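PDB 5ENU: alkyl hydroperoxide reductase/ Thiol specific antioxidant/ Mal allergen from Burkholderia ambifaria, which probably reduces hydrogen peroxide and organic hydroperoxides through a reactive cysteine thiol, as a peroxiredoxin with the thioredoxin fold. Local coordinates for residues E126-L131 and A141-K146; G70-G75 and P94-S99. All coordinates share one frame; numbering follows the deposited sequence.

Contact 1. Residues E126-L131 and A141-K146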
loop_
_atom_site.group_PDB
_atom_site.type_symbol
_atom_site.label_atom_id
_atom_site.label_comp_id
_atom_site.label_asym_id
_atom_site.label_seq_id
_atom_site.Cartn_x
_atom_site.Cartn_y
_atom_site.Cartn_z
ATOM N N GLU A 126 4.330 8.212 5.877
ATOM C CA GLU A 126 4.656 7.296 6.958
ATOM C C GLU A 126 4.423 5.871 6.456
ATOM O O GLU A 126 3.304 5.534 6.064
ATOM C CB GLU A 126 3.701 7.610 8.114
ATOM C CG GLU A 126 3.924 6.776 9.346
ATOM C CD GLU A 126 3.184 7.307 10.560
ATOM O OE1 GLU A 126 1.938 7.349 10.547
ATOM O OE2 GLU A 126 3.864 7.702 11.526
ATOM N N ARG A 127 5.479 5.044 6.426
ATOM C CA ARG A 127 5.348 3.657 5.967
ATOM C C ARG A 127 4.248 2.944 6.750
ATOM O O ARG A 127 4.327 2.830 7.974
ATOM C CB ARG A 127 6.674 2.900 6.153
ATOM C CG ARG A 127 6.708 1.540 5.449
ATOM C CD ARG A 127 7.991 0.746 5.769
ATOM N NE ARG A 127 9.201 1.528 5.538
ATOM C CZ ARG A 127 9.743 1.732 4.335
ATOM N NH1 ARG A 127 10.810 2.512 4.215
ATOM N NH2 ARG A 127 9.227 1.165 3.241
ATOM N N SER A 128 3.220 2.478 6.041
ATOM C CA SER A 128 2.006 1.971 6.667
ATOM C C SER A 128 1.391 0.935 5.742
ATOM O O SER A 128 1.495 1.048 4.513
ATOM C CB SER A 128 0.970 3.086 6.894
ATOM O OG SER A 128 1.520 4.159 7.629
ATOM N N THR A 129 0.692 -0.037 6.333
ATOM C CA THR A 129 0.046 -1.112 5.579
ATOM C C THR A 129 -1.369 -1.308 6.081
ATOM O O THR A 129 -1.648 -1.107 7.265
ATOM C CB THR A 129 0.851 -2.393 5.698
ATOM O OG1 THR A 129 2.169 -2.126 5.229
ATOM C CG2 THR A 129 0.233 -3.555 4.908
ATOM N N PHE A 130 -2.254 -1.698 5.164
ATOM C CA PHE A 130 -3.672 -1.874 5.445
ATOM C C PHE A 130 -4.134 -3.198 4.863
ATOM O O PHE A 130 -3.838 -3.506 3.707
ATOM C CB PHE A 130 -4.440 -0.710 4.829
ATOM C CG PHE A 130 -4.000 0.611 5.384
ATOM C CD1 PHE A 130 -4.565 1.103 6.566
ATOM C CD2 PHE A 130 -2.963 1.331 4.785
ATOM C CE1 PHE A 130 -4.122 2.311 7.111
ATOM C CE2 PHE A 130 -2.523 2.530 5.345
ATOM C CZ PHE A 130 -3.114 3.016 6.497
ATOM N N LEU A 131 -4.791 -3.999 5.683
ATOM C CA LEU A 131 -5.361 -5.272 5.270
ATOM C C LEU A 131 -6.865 -5.086 5.156
ATOM O O LEU A 131 -7.545 -4.834 6.160
ATOM C CB LEU A 131 -5.010 -6.386 6.252
ATOM C CG LEU A 131 -5.708 -7.727 6.027
ATOM C CD1 LEU A 131 -5.477 -8.216 4.605
ATOM C CD2 LEU A 131 -5.210 -8.757 7.031
ATOM N N ALA A 141 -4.624 -2.217 10.499
ATOM C CA ALA A 141 -3.704 -1.183 10.060
ATOM C C ALA A 141 -2.400 -1.340 10.820
ATOM O O ALA A 141 -2.395 -1.702 12.003
ATOM C CB ALA A 141 -4.267 0.214 10.342
ATOM N N TRP A 142 -1.292 -1.064 10.133
ATOM C CA TRP A 142 0.025 -0.997 10.758
ATOM C C TRP A 142 0.602 0.352 10.345
ATOM O O TRP A 142 0.901 0.545 9.165
ATOM C CB TRP A 142 0.926 -2.088 10.182
ATOM C CG TRP A 142 0.570 -3.527 10.462
ATOM C CD1 TRP A 142 1.152 -4.343 11.395
ATOM C CD2 TRP A 142 -0.343 -4.357 9.713
ATOM N NE1 TRP A 142 0.630 -5.614 11.295
ATOM C CE2 TRP A 142 -0.287 -5.651 10.273
ATOM C CE3 TRP A 142 -1.214 -4.123 8.631
ATOM C CZ2 TRP A 142 -1.069 -6.723 9.801
ATOM C CZ3 TRP A 142 -1.994 -5.195 8.151
ATOM C CH2 TRP A 142 -1.919 -6.480 8.746
ATOM N N ARG A 143 0.746 1.290 11.278
ATOM C CA ARG A 143 1.179 2.639 10.912
ATOM C C ARG A 143 2.597 2.920 11.391
ATOM O O ARG A 143 2.948 2.605 12.536
ATOM C CB ARG A 143 0.213 3.697 11.449
ATOM C CG ARG A 143 -1.182 3.574 10.833
ATOM C CD ARG A 143 -2.087 4.728 11.294
ATOM N NE ARG A 143 -3.422 4.720 10.674
ATOM C CZ ARG A 143 -3.723 5.312 9.515
ATOM N NH1 ARG A 143 -2.785 5.953 8.814
ATOM N NH2 ARG A 143 -4.960 5.245 9.029
ATOM N N GLY A 144 3.416 3.493 10.509
ATOM C CA GLY A 144 4.766 3.840 10.928
ATOM C C GLY A 144 5.584 2.629 11.326
ATOM O O GLY A 144 6.380 2.690 12.268
ATOM N N ILE A 145 5.396 1.511 10.642
ATOM C CA ILE A 145 6.123 0.314 11.033
ATOM C C ILE A 145 7.516 0.286 10.411
ATOM O O ILE A 145 7.800 0.934 9.391
ATOM C CB ILE A 145 5.327 -0.975 10.740
ATOM C CG1 ILE A 145 4.584 -0.916 9.398
ATOM C CG2 ILE A 145 4.333 -1.266 11.904
ATOM C CD1 ILE A 145 5.451 -0.813 8.145
ATOM N N LYS A 146 8.390 -0.490 11.038
ATOM C CA LYS A 146 9.685 -0.785 10.444
ATOM C C LYS A 146 9.545 -1.975 9.503
ATOM O O LYS A 146 8.609 -2.771 9.609
ATOM C CB LYS A 146 10.746 -1.068 11.511
ATOM C CG LYS A 146 10.559 -2.399 12.274
ATOM C CD LYS A 146 11.779 -2.661 13.178
ATOM C CE LYS A 146 11.655 -3.974 13.942
ATOM N NZ LYS A 146 12.927 -4.303 14.640
HETATM O O HOH W 1 0.128 6.261 8.898
HETATM O O HOH W 2 10.215 2.182 8.004
#
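Trp142 turns the edge of its indole to Thr129 O and Leu131 CB, with CE3 3.3 Å from Thr129 O and CZ3 3.8 Å from Leu131 CB; Thr129 CB and CG2 lie alongside, each about 4.0 Å from CE3. The contact is the paired arms of a beta hairpin in the thioredoxin-like sheet. Thr129 and Trp142 form its hydrogen-bonded antiparallel pair, each N bonding the other's O. On this face the wide indole suits the boundary between sheet and helix 150-160, where it meets His150 edge-to-face; Thr129, beta-branched for a strand, bonds the same histidine through OG1.

Phe130 and Arg143 occupy the other face. Arg143 is extended from CG to NE, and the phenyl of Phe130 points its edge into one face of the guanidinium, Phe130 CZ lying 3.5 Å above that plane and offset toward its rim, with the two planes 72° apart, while NH1 also reaches Phe109 O. Past the strands, Arg127 O accepts a bent bond from Ile145 N, and Gly144 takes the turn at positive phi. Glu126 and Arg143 do not touch through their charges: one water donates to Glu126 OE1 and to Ser128 OG, and accepts from Arg143 NH1 at 2.9 Å.

Contact 2. Residues G70-G75 and P94-S99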
loop_
_atom_site.group_PDB
_atom_site.type_symbol
_atom_site.label_atom_id
_atom_site.label_comp_id
_atom_site.label_asym_id
_atom_site.label_seq_id
_atom_site.Cartn_x
_atom_site.Cartn_y
_atom_site.Cartn_z
ATOM N N GLY A 70 -5.601 -16.147 -0.774
ATOM C CA GLY A 70 -6.702 -15.360 -1.307
ATOM C C GLY A 70 -6.472 -13.865 -1.327
ATOM O O GLY A 70 -7.445 -13.096 -1.390
ATOM N N ALA A 71 -5.223 -13.422 -1.279
ATOM C CA ALA A 71 -4.905 -12.006 -1.184
ATOM C C ALA A 71 -4.148 -11.520 -2.411
ATOM O O ALA A 71 -3.431 -12.283 -3.071
ATOM C CB ALA A 71 -4.047 -11.719 0.057
ATOM N N GLU A 72 -4.313 -10.230 -2.699
ATOM C CA GLU A 72 -3.483 -9.492 -3.638
ATOM C C GLU A 72 -2.666 -8.465 -2.857
ATOM O O GLU A 72 -3.071 -8.017 -1.783
ATOM C CB GLU A 72 -4.360 -8.783 -4.689
ATOM C CG GLU A 72 -3.607 -7.914 -5.751
ATOM C CD GLU A 72 -2.589 -8.678 -6.625
ATOM O OE1 GLU A 72 -2.804 -8.742 -7.855
ATOM O OE2 GLU A 72 -1.564 -9.183 -6.104
ATOM N N ILE A 73 -1.498 -8.117 -3.395
ATOM C CA ILE A 73 -0.635 -7.064 -2.868
ATOM C C ILE A 73 -0.673 -5.900 -3.850
ATOM O O ILE A 73 -0.594 -6.107 -5.067
ATOM C CB ILE A 73 0.820 -7.568 -2.728
ATOM C CG1 ILE A 73 0.907 -8.890 -1.941
ATOM C CG2 ILE A 73 1.713 -6.505 -2.114
ATOM C CD1 ILE A 73 0.432 -8.782 -0.510
ATOM N N ILE A 74 -0.782 -4.678 -3.326
ATOM C CA ILE A 74 -0.592 -3.465 -4.115
ATOM C C ILE A 74 0.267 -2.500 -3.296
ATOM O O ILE A 74 -0.088 -2.165 -2.160
ATOM C CB ILE A 74 -1.916 -2.797 -4.535
ATOM C CG1 ILE A 74 -2.792 -3.743 -5.361
ATOM C CG2 ILE A 74 -1.639 -1.484 -5.304
ATOM C CD1 ILE A 74 -4.160 -3.167 -5.704
ATOM N N GLY A 75 1.399 -2.057 -3.869
ATOM C CA GLY A 75 2.216 -1.028 -3.247
ATOM C C GLY A 75 1.793 0.357 -3.711
ATOM O O GLY A 75 1.309 0.525 -4.824
ATOM N N PRO A 94 5.923 -9.044 -8.757
ATOM C CA PRO A 94 4.804 -9.719 -9.428
ATOM C C PRO A 94 3.445 -9.092 -9.149
ATOM O O PRO A 94 2.423 -9.722 -9.432
ATOM C CB PRO A 94 4.861 -11.125 -8.811
ATOM C CG PRO A 94 5.312 -10.868 -7.419
ATOM C CD PRO A 94 6.322 -9.748 -7.529
ATOM N N PHE A 95 3.415 -7.880 -8.617
ATOM C CA PHE A 95 2.193 -7.231 -8.187
ATOM C C PHE A 95 2.270 -5.774 -8.606
ATOM O O PHE A 95 3.354 -5.273 -8.934
ATOM C CB PHE A 95 1.990 -7.385 -6.667
ATOM C CG PHE A 95 3.151 -6.901 -5.838
ATOM C CD1 PHE A 95 3.336 -5.540 -5.592
ATOM C CD2 PHE A 95 4.048 -7.814 -5.274
ATOM C CE1 PHE A 95 4.407 -5.093 -4.817
ATOM C CE2 PHE A 95 5.114 -7.361 -4.495
ATOM C CZ PHE A 95 5.288 -6.010 -4.272
ATOM N N PRO A 96 1.135 -5.069 -8.628
ATOM C CA PRO A 96 1.112 -3.696 -9.153
ATOM C C PRO A 96 1.577 -2.661 -8.139
ATOM O O PRO A 96 1.541 -2.874 -6.929
ATOM C CB PRO A 96 -0.373 -3.447 -9.474
ATOM C CG PRO A 96 -1.085 -4.744 -9.232
ATOM C CD PRO A 96 -0.218 -5.603 -8.380
ATOM N N LEU A 97 1.983 -1.504 -8.670
ATOM C CA LEU A 97 2.283 -0.316 -7.875
ATOM C C LEU A 97 1.369 0.819 -8.335
ATOM O O LEU A 97 1.367 1.169 -9.522
ATOM C CB LEU A 97 3.746 0.114 -8.052
ATOM C CG LEU A 97 4.800 -0.922 -7.651
ATOM C CD1 LEU A 97 6.191 -0.380 -8.002
ATOM C CD2 LEU A 97 4.709 -1.291 -6.152
ATOM N N ILE A 98 0.627 1.410 -7.392
ATOM C CA ILE A 98 -0.213 2.579 -7.676
ATOM C C ILE A 98 0.637 3.844 -7.598
ATOM O O ILE A 98 1.406 4.025 -6.638
ATOM C CB ILE A 98 -1.392 2.650 -6.685
ATOM C CG1 ILE A 98 -2.479 1.639 -7.087
ATOM C CG2 ILE A 98 -1.952 4.064 -6.624
ATOM C CD1 ILE A 98 -3.608 1.467 -6.048
ATOM N N SER A 99 0.491 4.717 -8.593
ATOM C CA SER A 99 1.105 6.047 -8.567
ATOM C C SER A 99 0.113 7.025 -7.945
ATOM O O SER A 99 -0.857 7.437 -8.585
ATOM C CB SER A 99 1.494 6.502 -9.971
ATOM O OG SER A 99 1.958 7.840 -9.903
HETATM O O HOH W 3 -0.566 -9.159 -9.447
#
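In one of its two conformers, Ile73 sets its CG2 methyl over the centre of the Phe95 ring, a CH-pi contact of 3.9 Å from CG2 to the centroid and only 6° off the ring normal. Phe95 carries CG between its backbone N and carbonyl carbon (chi1 55°), which swings the ring back across Ile73. This is the closing contact of a beta-alpha-beta unit in the thioredoxin-like fold, two parallel strands joined through helix 81-91. Two ladder bonds hold the strands: Gly75 N donates to Pro96 O, the longer at 3.2 Å, and Ile98 N meets Gly75 O at 2.8 Å. Gly75, without a side chain, lets Leu97 CD2 come within 3.8 Å of Gly75 CA. On the other face Ile74 CG2 packs against Ile98 CD1 at 3.6 Å, branched aliphatic residues that suit buried strands.

The pairing is looser at the Glu72 end. Pro96 has no N-H to give, and its CD sits 3.4 Å from Ile73 O, a buried carbonyl with no hydrogen-bond partner in the model. Here a polar side chain fits the partly exposed edge: Glu72, bent at chi2, folds back so that OE2 accepts from Ile73 N through its anti lone pair and also bonds Tyr63 OH. OE1 instead receives a water that donates to Pro94 O as well, bridging the segments where they have parted.

Strand 38-43 runs along the other edge of strand 71-77 and bonds the backbones of Glu72 and Ile74. Helix 50-68 packs on Ile73 through Tyr63 and Phe66, while helix 81-91 meets Leu97 through His84 and Phe87.

How the contacts relate
Both contacts belong to the same mixed sheet, on opposite sides of the chain's centre, with strand 38-43 between them pairing with strand 71-77 and strand 120-132. Their centres are 15 Å apart and they do not touch. Contact 2 is the buried one, a parallel pair reached through a helical crossover and filled mostly by aliphatic groups and one phenyl ring. Contact 1 joins antiparallel strands through a short local connection; its strand 128-131 is buried, but its partner is more exposed and brings arginine and tryptophan. Water bridges the segments in both, at two places in contact 1 and one in contact 2, yet charged groups have the larger share in contact 1.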